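Local structure of B-type Cna protein (Enterococcus faecium, 6FWY) at residues P87-A91 against K92-A96; S110-A114 against G115-V119; P127-T130 against A131-A135; A167-K171 against Y172-T176. The protein is of unknown function, but as a cell-wall-anchored surface protein with a thioester domain it probably takes part in covalent attachment to host targets. All coordinates share one frame; numbering follows the deposited sequence.

Contact 1: P87-A91 against K92-A96; sequences PSKTA and KELGA
The carboxylate of Glu-93 folds back over the start of its own helix, and its OE1 accepts a hydrogen bond from Thr-90 N at 3.0 Å, nearly straight at 166°. The donor meets OE1 on the anti side of the carboxylate, somewhat out of its plane. In return Glu-93 N gives its hydrogen to Thr-90 OG1 at 3.2 Å, which completes a capping box with Thr-90 as N-cap. The threonine can do this because its OG1 sits between the backbone N and the carbonyl carbon (chi1 62°), which turns it to Glu-93 N. Thr-90 O accepts from the next amide, Leu-94 N, at 3.1 Å. Beside the box, Lys-89 crosses Glu-93 at about a right angle; its CD lies 3.7 Å from Glu-93 OE1, while the ammonium stays too far off for a salt bridge, so any charge attraction is probably modest. Lys-89 CB also packs on Leu-94 CD2 at 3.7 Å. The other end of this single turn closes just as promptly: Gly-95, with positive phi, makes a Schellman motif, in which Ala-96 N makes a weak bond to Ala-91 O and the methyls of Ala-91 and Ala-96 come within 4.2 Å, CB to CB. Helix 91-94 follows the loop after helix 76-84 and leans on helix 99-113, where Leu-94 rests on Ala-102 and Ala-91 on Asp-99; just past its end Ala-96 touches Glu-101 and Ala-102.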
loop_
_atom_site.group_PDB
_atom_site.type_symbol
_atom_site.label_atom_id
_atom_site.label_comp_id
_atom_site.label_asym_id
_atom_site.label_seq_id
_atom_site.Cartn_x
_atom_site.Cartn_y
_atom_site.Cartn_z
ATOM N N PRO A 87 -7.776 -11.747 4.599
ATOM C CA PRO A 87 -8.560 -11.622 5.843
ATOM C C PRO A 87 -8.855 -10.204 6.320
ATOM O O PRO A 87 -9.292 -10.024 7.457
ATOM C CB PRO A 87 -7.641 -12.295 6.864
ATOM C CG PRO A 87 -6.279 -11.849 6.413
ATOM C CD PRO A 87 -6.339 -11.870 4.896
ATOM N N SER A 88 -8.598 -9.206 5.475
ATOM C CA SER A 88 -8.902 -7.814 5.809
ATOM C C SER A 88 -10.397 -7.665 6.079
ATOM O O SER A 88 -10.786 -6.993 7.021
ATOM C CB SER A 88 -8.435 -6.897 4.679
ATOM O OG SER A 88 -8.911 -5.581 4.868
ATOM N N LYS A 89 -11.220 -8.313 5.253
ATOM C CA LYS A 89 -12.640 -8.473 5.537
ATOM C C LYS A 89 -12.900 -9.890 6.049
ATOM O O LYS A 89 -12.250 -10.861 5.593
ATOM C CB LYS A 89 -13.456 -8.239 4.272
ATOM C CG LYS A 89 -13.236 -6.872 3.644
ATOM C CD LYS A 89 -13.775 -5.745 4.528
ATOM C CE LYS A 89 -13.724 -4.426 3.840
ATOM N NZ LYS A 89 -14.302 -3.403 4.738
ATOM N N THR A 90 -13.865 -10.004 6.963
ATOM C CA THR A 90 -14.216 -11.299 7.541
ATOM C C THR A 90 -15.096 -12.085 6.582
ATOM O O THR A 90 -15.652 -11.536 5.632
ATOM C CB THR A 90 -15.031 -11.147 8.831
ATOM O OG1 THR A 90 -16.261 -10.468 8.536
ATOM C CG2 THR A 90 -14.256 -10.366 9.884
ATOM N N ALA A 91 -15.250 -13.374 6.863
ATOM C CA ALA A 91 -16.158 -14.239 6.126
ATOM C C ALA A 91 -17.598 -13.682 6.101
ATOM O O ALA A 91 -18.222 -13.602 5.027
ATOM C CB ALA A 91 -16.143 -15.628 6.742
ATOM N N LYS A 92 -18.113 -13.303 7.270
ATOM C CA LYS A 92 -19.454 -12.722 7.392
ATOM C C LYS A 92 -19.662 -11.495 6.484
ATOM O O LYS A 92 -20.664 -11.404 5.774
ATOM C CB LYS A 92 -19.752 -12.336 8.845
ATOM C CG LYS A 92 -21.169 -11.800 9.044
ATOM C CD LYS A 92 -21.546 -11.567 10.489
ATOM C CE LYS A 92 -22.876 -10.799 10.535
ATOM N NZ LYS A 92 -23.399 -10.475 11.895
ATOM N N GLU A 93 -18.712 -10.565 6.535
ATOM C CA GLU A 93 -18.735 -9.361 5.700
ATOM C C GLU A 93 -18.707 -9.650 4.205
ATOM O O GLU A 93 -19.335 -8.950 3.435
ATOM C CB GLU A 93 -17.546 -8.468 6.050
ATOM C CG GLU A 93 -17.677 -7.791 7.413
ATOM C CD GLU A 93 -16.408 -7.062 7.847
ATOM O OE1 GLU A 93 -15.300 -7.414 7.398
ATOM O OE2 GLU A 93 -16.547 -6.095 8.618
ATOM N N LEU A 94 -17.971 -10.679 3.808
ATOM C CA LEU A 94 -17.888 -11.092 2.401
ATOM C C LEU A 94 -19.049 -11.977 1.888
ATOM O O LEU A 94 -19.190 -12.160 0.682
ATOM C CB LEU A 94 -16.558 -11.797 2.149
ATOM C CG LEU A 94 -15.312 -10.946 2.409
ATOM C CD1 LEU A 94 -14.057 -11.819 2.429
ATOM C CD2 LEU A 94 -15.158 -9.835 1.394
ATOM N N GLY A 95 -19.866 -12.523 2.786
ATOM C CA GLY A 95 -20.938 -13.442 2.407
ATOM C C GLY A 95 -20.484 -14.892 2.339
ATOM O O GLY A 95 -21.270 -15.769 2.019
ATOM N N ALA A 96 -19.217 -15.145 2.657
ATOM C CA ALA A 96 -18.691 -16.498 2.758
ATOM C C ALA A 96 -19.166 -17.116 4.062
ATOM O O ALA A 96 -19.382 -16.422 5.036
ATOM C CB ALA A 96 -17.174 -16.463 2.705
#

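Contact 2: S110-A114 against G115-V119; sequences SWVLA and GNFKV
The Phe-117 ring comes obliquely to Trp-111 where the chain leaves helix 99-113, its CZ 3.6 Å from Trp-111 CB and a little farther from CE3 on the six-membered half of the indole. On the five-membered half Asn-116 OD1 approaches, also obliquely, to 3.0 Å from Trp-111 CD1, with amide and indole planes 47° apart. The amide is not held by the indole: Asn-116 ND2 bonds to Met-53 O, and OD1 accepts a weak bond from Ser-55 N. A chi1 of 43° folds the Phe-117 ring back over the helix end. Val-112 crosses it at about a right angle, CG2 to Phe-117 CE1 3.8 Å, while the other branch, CG1, meets Val-119 CG2 at 4.1 Å. The backbone closes the end with Asn-116 N to Trp-111 O, 3.0 Å, and Gly-115 N to Val-112 O, 2.9 Å, the latter donor standing well above the carbonyl plane. A water also donates to Val-112 O and, at 2.6 Å, to Phe-117 O, tying the departing loop to the last turn. Trp-111 packs on Cys-52 in strand 49-52 and, with Phe-117, on Met-37 in strand 32-44. Gly-115 at positive phi, with the bonds from Gly-115 N and Asn-116 N back into the last turn, makes this a Schellman motif, a classic C-terminal helix cap.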
loop_
_atom_site.group_PDB
_atom_site.type_symbol
_atom_site.label_atom_id
_atom_site.label_comp_id
_atom_site.label_asym_id
_atom_site.label_seq_id
_atom_site.Cartn_x
_atom_site.Cartn_y
_atom_site.Cartn_z
ATOM N N SER A 110 -7.609 -13.204 -7.303
ATOM C CA SER A 110 -6.194 -13.147 -7.674
ATOM C C SER A 110 -5.889 -13.823 -9.031
ATOM O O SER A 110 -5.191 -13.258 -9.867
ATOM C CB SER A 110 -5.322 -13.768 -6.578
ATOM O OG SER A 110 -3.951 -13.608 -6.873
ATOM N N TRP A 111 -6.418 -15.026 -9.227
ATOM C CA TRP A 111 -6.189 -15.775 -10.465
ATOM C C TRP A 111 -6.731 -15.030 -11.692
ATOM O O TRP A 111 -6.071 -14.963 -12.714
ATOM C CB TRP A 111 -6.799 -17.178 -10.389
ATOM C CG TRP A 111 -5.998 -18.212 -9.612
ATOM C CD1 TRP A 111 -4.628 -18.324 -9.538
ATOM C CD2 TRP A 111 -6.521 -19.303 -8.853
ATOM N NE1 TRP A 111 -4.286 -19.409 -8.798
ATOM C CE2 TRP A 111 -5.418 -20.026 -8.352
ATOM C CE3 TRP A 111 -7.808 -19.731 -8.536
ATOM C CZ2 TRP A 111 -5.567 -21.156 -7.540
ATOM C CZ3 TRP A 111 -7.961 -20.867 -7.756
ATOM C CH2 TRP A 111 -6.858 -21.560 -7.260
ATOM N N VAL A 112 -7.928 -14.464 -11.556
ATOM C CA VAL A 112 -8.569 -13.693 -12.624
ATOM C C VAL A 112 -7.804 -12.405 -12.904
ATOM O O VAL A 112 -7.483 -12.120 -14.041
ATOM C CB VAL A 112 -10.044 -13.405 -12.290
ATOM C CG1 VAL A 112 -10.681 -12.468 -13.322
ATOM C CG2 VAL A 112 -10.819 -14.719 -12.231
ATOM N N LEU A 113 -7.469 -11.649 -11.864
ATOM C CA LEU A 113 -6.679 -10.415 -12.021
ATOM C C LEU A 113 -5.334 -10.657 -12.673
ATOM O O LEU A 113 -4.875 -9.837 -13.442
ATOM C CB LEU A 113 -6.475 -9.688 -10.672
ATOM C CG LEU A 113 -7.684 -9.072 -9.962
ATOM C CD1 LEU A 113 -7.231 -8.344 -8.695
ATOM C CD2 LEU A 113 -8.423 -8.104 -10.877
ATOM N N ALA A 114 -4.709 -11.784 -12.365
ATOM C CA ALA A 114 -3.418 -12.154 -12.959
ATOM C C ALA A 114 -3.541 -12.689 -14.397
ATOM O O ALA A 114 -2.548 -12.940 -15.049
ATOM C CB ALA A 114 -2.695 -13.160 -12.076
ATOM N N GLY A 115 -4.763 -12.868 -14.879
ATOM C CA GLY A 115 -5.012 -13.240 -16.270
ATOM C C GLY A 115 -4.978 -14.741 -16.553
ATOM O O GLY A 115 -4.836 -15.137 -17.700
ATOM N N ASN A 116 -5.116 -15.569 -15.525
ATOM C CA ASN A 116 -5.019 -17.016 -15.686
ATOM C C ASN A 116 -6.224 -17.596 -16.493
ATOM O O ASN A 116 -6.081 -18.554 -17.232
ATOM C CB ASN A 116 -4.975 -17.699 -14.337
ATOM C CG ASN A 116 -3.738 -17.356 -13.534
ATOM O OD1 ASN A 116 -3.760 -17.603 -12.363
ATOM N ND2 ASN A 116 -2.784 -16.622 -14.074
ATOM N N PHE A 117 -7.388 -16.993 -16.261
ATOM C CA PHE A 117 -8.605 -17.243 -16.976
ATOM C C PHE A 117 -9.581 -16.074 -16.785
ATOM O O PHE A 117 -9.466 -15.264 -15.837
ATOM C CB PHE A 117 -9.246 -18.554 -16.518
ATOM C CG PHE A 117 -9.232 -18.755 -15.031
ATOM C CD1 PHE A 117 -10.238 -18.233 -14.223
ATOM C CD2 PHE A 117 -8.195 -19.481 -14.431
ATOM C CE1 PHE A 117 -10.210 -18.431 -12.851
ATOM C CE2 PHE A 117 -8.180 -19.711 -13.072
ATOM C CZ PHE A 117 -9.194 -19.176 -12.284
ATOM N N LYS A 118 -10.529 -16.005 -17.716
ATOM C CA LYS A 118 -11.616 -15.030 -17.678
ATOM C C LYS A 118 -12.753 -15.550 -16.794
ATOM O O LYS A 118 -12.838 -16.764 -16.523
ATOM C CB LYS A 118 -12.135 -14.775 -19.107
ATOM C CG LYS A 118 -11.088 -14.136 -20.025
ATOM C CD LYS A 118 -11.663 -13.861 -21.430
ATOM C CE LYS A 118 -11.482 -15.095 -22.279
ATOM N NZ LYS A 118 -12.202 -15.087 -23.593
ATOM N N VAL A 119 -13.625 -14.630 -16.362
ATOM C CA VAL A 119 -14.795 -14.966 -15.548
ATOM C C VAL A 119 -15.751 -15.904 -16.311
ATOM O O VAL A 119 -16.332 -16.808 -15.710
ATOM C CB VAL A 119 -15.519 -13.684 -15.043
ATOM C CG1 VAL A 119 -16.890 -13.986 -14.435
ATOM C CG2 VAL A 119 -14.648 -12.924 -14.023
HETATM O O HOH W 1 -8.750 -12.802 -16.477
#

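Contact 3: P127-T130 against A131-A135; sequences PNHT and AAETA
From Glu-133 CB, which lies 3.5 Å from Thr-130 O, the side chain runs extended back along the first turn of its helix. CG passes Thr-130 OG1 at 3.4 Å, and the carboxylate then arrives beside the residues just before the helix. OE1 accepts from Thr-130 N at 2.9 Å (157° at the hydrogen), using its anti lone pair, the one away from OE2. The same oxygen touches His-129 CA and, at 3.3 Å, His-129 CB; it stands at the edge of the imidazole, whose plane is turned 54° from the carboxylate. With CG beside the backbone N (chi1 -73°), the chain sets off toward the N-terminal end and can reach these groups. Thr-130 answers with OG1, which takes Glu-133 N at 3.2 Å, while its carbonyl O receives Thr-134 N in an almost straight bond of 3.1 Å. The histidine's NE2 is bound to Asp-22 OD1, and Thr-134 OG1 to Tyr-24 O, so the helix start is moored to the segment around those two residues. The reciprocal pair of Thr-130 and Glu-133 is a capping box at the N terminus of helix 131-150.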
loop_
_atom_site.group_PDB
_atom_site.type_symbol
_atom_site.label_atom_id
_atom_site.label_comp_id
_atom_site.label_asym_id
_atom_site.label_seq_id
_atom_site.Cartn_x
_atom_site.Cartn_y
_atom_site.Cartn_z
ATOM N N PRO A 127 -17.686 -31.259 -7.769
ATOM C CA PRO A 127 -18.288 -32.534 -7.278
ATOM C C PRO A 127 -18.194 -32.838 -5.767
ATOM O O PRO A 127 -18.962 -33.664 -5.267
ATOM C CB PRO A 127 -17.543 -33.619 -8.075
ATOM C CG PRO A 127 -16.328 -32.954 -8.623
ATOM C CD PRO A 127 -16.661 -31.498 -8.809
ATOM N N ASN A 128 -17.288 -32.162 -5.058
ATOM C CA ASN A 128 -17.024 -32.374 -3.615
ATOM C C ASN A 128 -17.633 -31.295 -2.710
ATOM O O ASN A 128 -17.417 -31.325 -1.506
ATOM C CB ASN A 128 -15.502 -32.434 -3.352
ATOM C CG ASN A 128 -14.847 -33.655 -3.969
ATOM O OD1 ASN A 128 -15.532 -34.583 -4.412
ATOM N ND2 ASN A 128 -13.511 -33.656 -4.017
ATOM N N HIS A 129 -18.351 -30.329 -3.288
ATOM C CA HIS A 129 -18.973 -29.262 -2.508
ATOM C C HIS A 129 -20.393 -29.014 -2.969
ATOM O O HIS A 129 -20.725 -29.188 -4.156
ATOM C CB HIS A 129 -18.137 -27.976 -2.576
ATOM C CG HIS A 129 -16.713 -28.165 -2.133
ATOM N ND1 HIS A 129 -16.332 -28.160 -0.812
ATOM C CD2 HIS A 129 -15.590 -28.415 -2.848
ATOM C CE1 HIS A 129 -15.030 -28.381 -0.737
ATOM N NE2 HIS A 129 -14.557 -28.545 -1.958
ATOM N N THR A 130 -21.248 -28.606 -2.032
ATOM C CA THR A 130 -22.673 -28.406 -2.332
ATOM C C THR A 130 -22.830 -27.104 -3.133
ATOM O O THR A 130 -21.919 -26.260 -3.162
ATOM C CB THR A 130 -23.537 -28.314 -1.057
ATOM O OG1 THR A 130 -23.149 -27.165 -0.298
ATOM C CG2 THR A 130 -23.400 -29.576 -0.193
ATOM N N ALA A 131 -23.985 -26.963 -3.776
ATOM C CA ALA A 131 -24.326 -25.749 -4.487
ATOM C C ALA A 131 -24.340 -24.519 -3.583
ATOM O O ALA A 131 -23.965 -23.439 -4.024
ATOM C CB ALA A 131 -25.672 -25.907 -5.170
ATOM N N ALA A 132 -24.765 -24.680 -2.330
ATOM C CA ALA A 132 -24.811 -23.567 -1.360
ATOM C C ALA A 132 -23.413 -23.089 -0.976
ATOM O O ALA A 132 -23.180 -21.877 -0.878
ATOM C CB ALA A 132 -25.617 -23.947 -0.124
ATOM N N GLU A 133 -22.479 -24.032 -0.790
ATOM C CA GLU A 133 -21.060 -23.697 -0.549
ATOM C C GLU A 133 -20.481 -22.874 -1.705
ATOM O O GLU A 133 -19.936 -21.792 -1.520
ATOM C CB GLU A 133 -20.214 -24.961 -0.347
ATOM C CG GLU A 133 -20.424 -25.655 0.995
ATOM C CD GLU A 133 -19.570 -26.914 1.152
ATOM O OE1 GLU A 133 -19.643 -27.834 0.301
ATOM O OE2 GLU A 133 -18.835 -27.001 2.148
ATOM N N THR A 134 -20.642 -23.403 -2.924
ATOM C CA THR A 134 -20.119 -22.751 -4.113
ATOM C C THR A 134 -20.764 -21.368 -4.300
ATOM O O THR A 134 -20.061 -20.420 -4.642
ATOM C CB THR A 134 -20.287 -23.674 -5.341
ATOM O OG1 THR A 134 -19.412 -24.800 -5.173
ATOM C CG2 THR A 134 -19.992 -22.957 -6.665
ATOM N N ALA A 135 -22.074 -21.257 -4.048
ATOM C CA ALA A 135 -22.797 -19.984 -4.178
ATOM C C ALA A 135 -22.326 -18.891 -3.189
ATOM O O ALA A 135 -22.271 -17.708 -3.546
ATOM C CB ALA A 135 -24.301 -20.213 -4.044
#

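Contact 4: A167-K171 against Y172-T176; sequences ADEGK and YHTFT
Strands 167-169 and 172-176 form the tip of a beta hairpin closed by a type II' turn from Glu-169 to Tyr-172, with Gly-170 at positive phi; Glu-169 N bonds to Tyr-172 O at 2.9 Å and Tyr-172 N returns to Glu-169 O at 3.0 Å. In the non-hydrogen-bonded pair next to the turn, Asp-168 and His-173 lie side by side and point the same way. His-173 ND1 donates to Asp-168 OD1 across a short 2.6 Å, bent to 150°; the donor comes from above the carboxylate plane, and the two flat groups are turned 53° against each other. The imidazole also meets the ring of Trp-277, from strand 258-277. On the other face of the sheet Thr-174 works on its partner in the next hydrogen-bonded pair. A chi1 of 78° swings its hydroxyl across to the neighbouring strand, where OG1 donates to Ala-167 O at 2.7 Å; Thr-174 N reaches the same oxygen at 2.7 Å, the two donors coming from opposite faces of the carbonyl plane. Ala-167 N completes the pair with Thr-174 O. The methyl CG2 of Thr-174 lies 3.6 Å from Glu-169 OE2, where the extended glutamate crosses it at about a right angle. Strand 218-225 continues the sheet beyond 172-181. With a carboxylate so close, His-173 would probably favour the protonated, cationic form, giving this cross-strand bond some salt-bridge character, while the bond from Thr-174 OG1 to Ala-167 O probably fixes the rotation of the hydroxyl.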
loop_
_atom_site.group_PDB
_atom_site.type_symbol
_atom_site.label_atom_id
_atom_site.label_comp_id
_atom_site.label_asym_id
_atom_site.label_seq_id
_atom_site.Cartn_x
_atom_site.Cartn_y
_atom_site.Cartn_z
ATOM N N ALA A 167 3.050 36.122 11.646
ATOM C CA ALA A 167 3.014 37.202 12.625
ATOM C C ALA A 167 4.421 37.655 13.003
ATOM O O ALA A 167 5.375 36.866 12.975
ATOM C CB ALA A 167 2.266 36.781 13.889
ATOM N N ASP A 168 4.534 38.928 13.375
ATOM C CA ASP A 168 5.730 39.421 14.021
ATOM C C ASP A 168 5.587 39.147 15.524
ATOM O O ASP A 168 4.550 39.437 16.110
ATOM C CB ASP A 168 5.937 40.912 13.697
ATOM C CG ASP A 168 6.398 41.137 12.252
ATOM O OD1 ASP A 168 6.743 40.167 11.542
ATOM O OD2 ASP A 168 6.398 42.306 11.819
ATOM N N GLU A 169 6.625 38.551 16.110
ATOM C CA GLU A 169 6.652 38.141 17.515
ATOM C C GLU A 169 8.070 38.329 18.021
ATOM O O GLU A 169 9.002 37.735 17.487
ATOM C CB GLU A 169 6.237 36.664 17.669
ATOM C CG GLU A 169 4.758 36.402 17.423
ATOM C CD GLU A 169 4.373 34.923 17.384
ATOM O OE1 GLU A 169 3.144 34.672 17.266
ATOM O OE2 GLU A 169 5.223 33.997 17.490
ATOM N N GLY A 170 8.230 39.154 19.058
ATOM C CA GLY A 170 9.550 39.479 19.609
ATOM C C GLY A 170 10.466 40.031 18.533
ATOM O O GLY A 170 10.105 40.976 17.846
ATOM N N LYS A 171 11.622 39.404 18.360
ATOM C CA LYS A 171 12.619 39.845 17.382
ATOM C C LYS A 171 12.526 39.099 16.022
ATOM O O LYS A 171 13.484 39.076 15.243
ATOM C CB LYS A 171 14.011 39.695 17.998
ATOM C CG LYS A 171 14.233 40.672 19.120
ATOM C CD LYS A 171 15.578 40.458 19.776
ATOM C CE LYS A 171 15.999 41.697 20.555
ATOM N NZ LYS A 171 17.372 41.534 21.119
ATOM N N TYR A 172 11.383 38.461 15.751
ATOM C CA TYR A 172 11.248 37.592 14.577
ATOM C C TYR A 172 9.992 37.877 13.768
ATOM O O TYR A 172 8.931 38.173 14.335
ATOM C CB TYR A 172 11.215 36.127 15.018
ATOM C CG TYR A 172 12.532 35.633 15.534
ATOM C CD1 TYR A 172 13.522 35.225 14.652
ATOM C CD2 TYR A 172 12.798 35.575 16.904
ATOM C CE1 TYR A 172 14.741 34.763 15.098
ATOM C CE2 TYR A 172 14.036 35.131 17.373
ATOM C CZ TYR A 172 15.003 34.728 16.464
ATOM O OH TYR A 172 16.238 34.295 16.881
ATOM N N HIS A 173 10.133 37.777 12.438
ATOM C CA HIS A 173 9.011 37.494 11.558
ATOM C C HIS A 173 8.774 35.995 11.678
ATOM O O HIS A 173 9.721 35.228 11.533
ATOM C CB HIS A 173 9.325 37.811 10.085
ATOM C CG HIS A 173 9.712 39.234 9.815
ATOM N ND1 HIS A 173 8.834 40.287 9.958
ATOM C CD2 HIS A 173 10.874 39.766 9.357
ATOM C CE1 HIS A 173 9.442 41.409 9.617
ATOM N NE2 HIS A 173 10.679 41.120 9.245
ATOM N N THR A 174 7.532 35.581 11.948
ATOM C CA THR A 174 7.191 34.156 12.130
ATOM C C THR A 174 6.237 33.657 11.023
ATOM O O THR A 174 5.350 34.386 10.578
ATOM C CB THR A 174 6.590 33.843 13.526
ATOM O OG1 THR A 174 5.226 34.239 13.584
ATOM C CG2 THR A 174 7.370 34.538 14.638
ATOM N N PHE A 175 6.438 32.417 10.591
ATOM C CA PHE A 175 5.615 31.783 9.564
ATOM C C PHE A 175 5.267 30.374 10.036
ATOM O O PHE A 175 6.146 29.521 10.167
ATOM C CB PHE A 175 6.371 31.720 8.229
ATOM C CG PHE A 175 6.839 33.057 7.740
ATOM C CD1 PHE A 175 6.005 33.856 6.961
ATOM C CD2 PHE A 175 8.099 33.532 8.088
ATOM C CE1 PHE A 175 6.432 35.102 6.525
ATOM C CE2 PHE A 175 8.539 34.773 7.658
ATOM C CZ PHE A 175 7.716 35.568 6.879
ATOM N N THR A 176 3.993 30.133 10.316
ATOM C CA THR A 176 3.527 28.826 10.776
ATOM C C THR A 176 2.927 28.038 9.612
ATOM O O THR A 176 2.244 28.596 8.768
ATOM C CB THR A 176 2.537 28.974 11.946
ATOM O OG1 THR A 176 3.175 29.725 12.982
ATOM C CG2 THR A 176 2.099 27.608 12.502
HETATM O O HOH W 2 5.695 37.581 9.732
#

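Contacts 1, 2 and 3 all belong to the thioester domain, whereas contact 4 is far off in a separate five-stranded sheet, its centre about 71 Å from that of contact 3. Contacts 1, 2 and 4 are partly buried; contact 3 is at the surface. Contacts 1 and 3 repeat one device, a Thr-Glu capping box, but contact 3 starts a long helix and contact 1 a single turn that packs on its neighbour. Contacts 1 and 2 share the opposite device, a glycine Schellman end, and both involve helix 99-113: one leans on it, the other finishes it. Apolar and aromatic packing belongs mainly to contact 2; contact 4 relies on strand pairing and a His-carboxylate hydrogen bond that is probably charged.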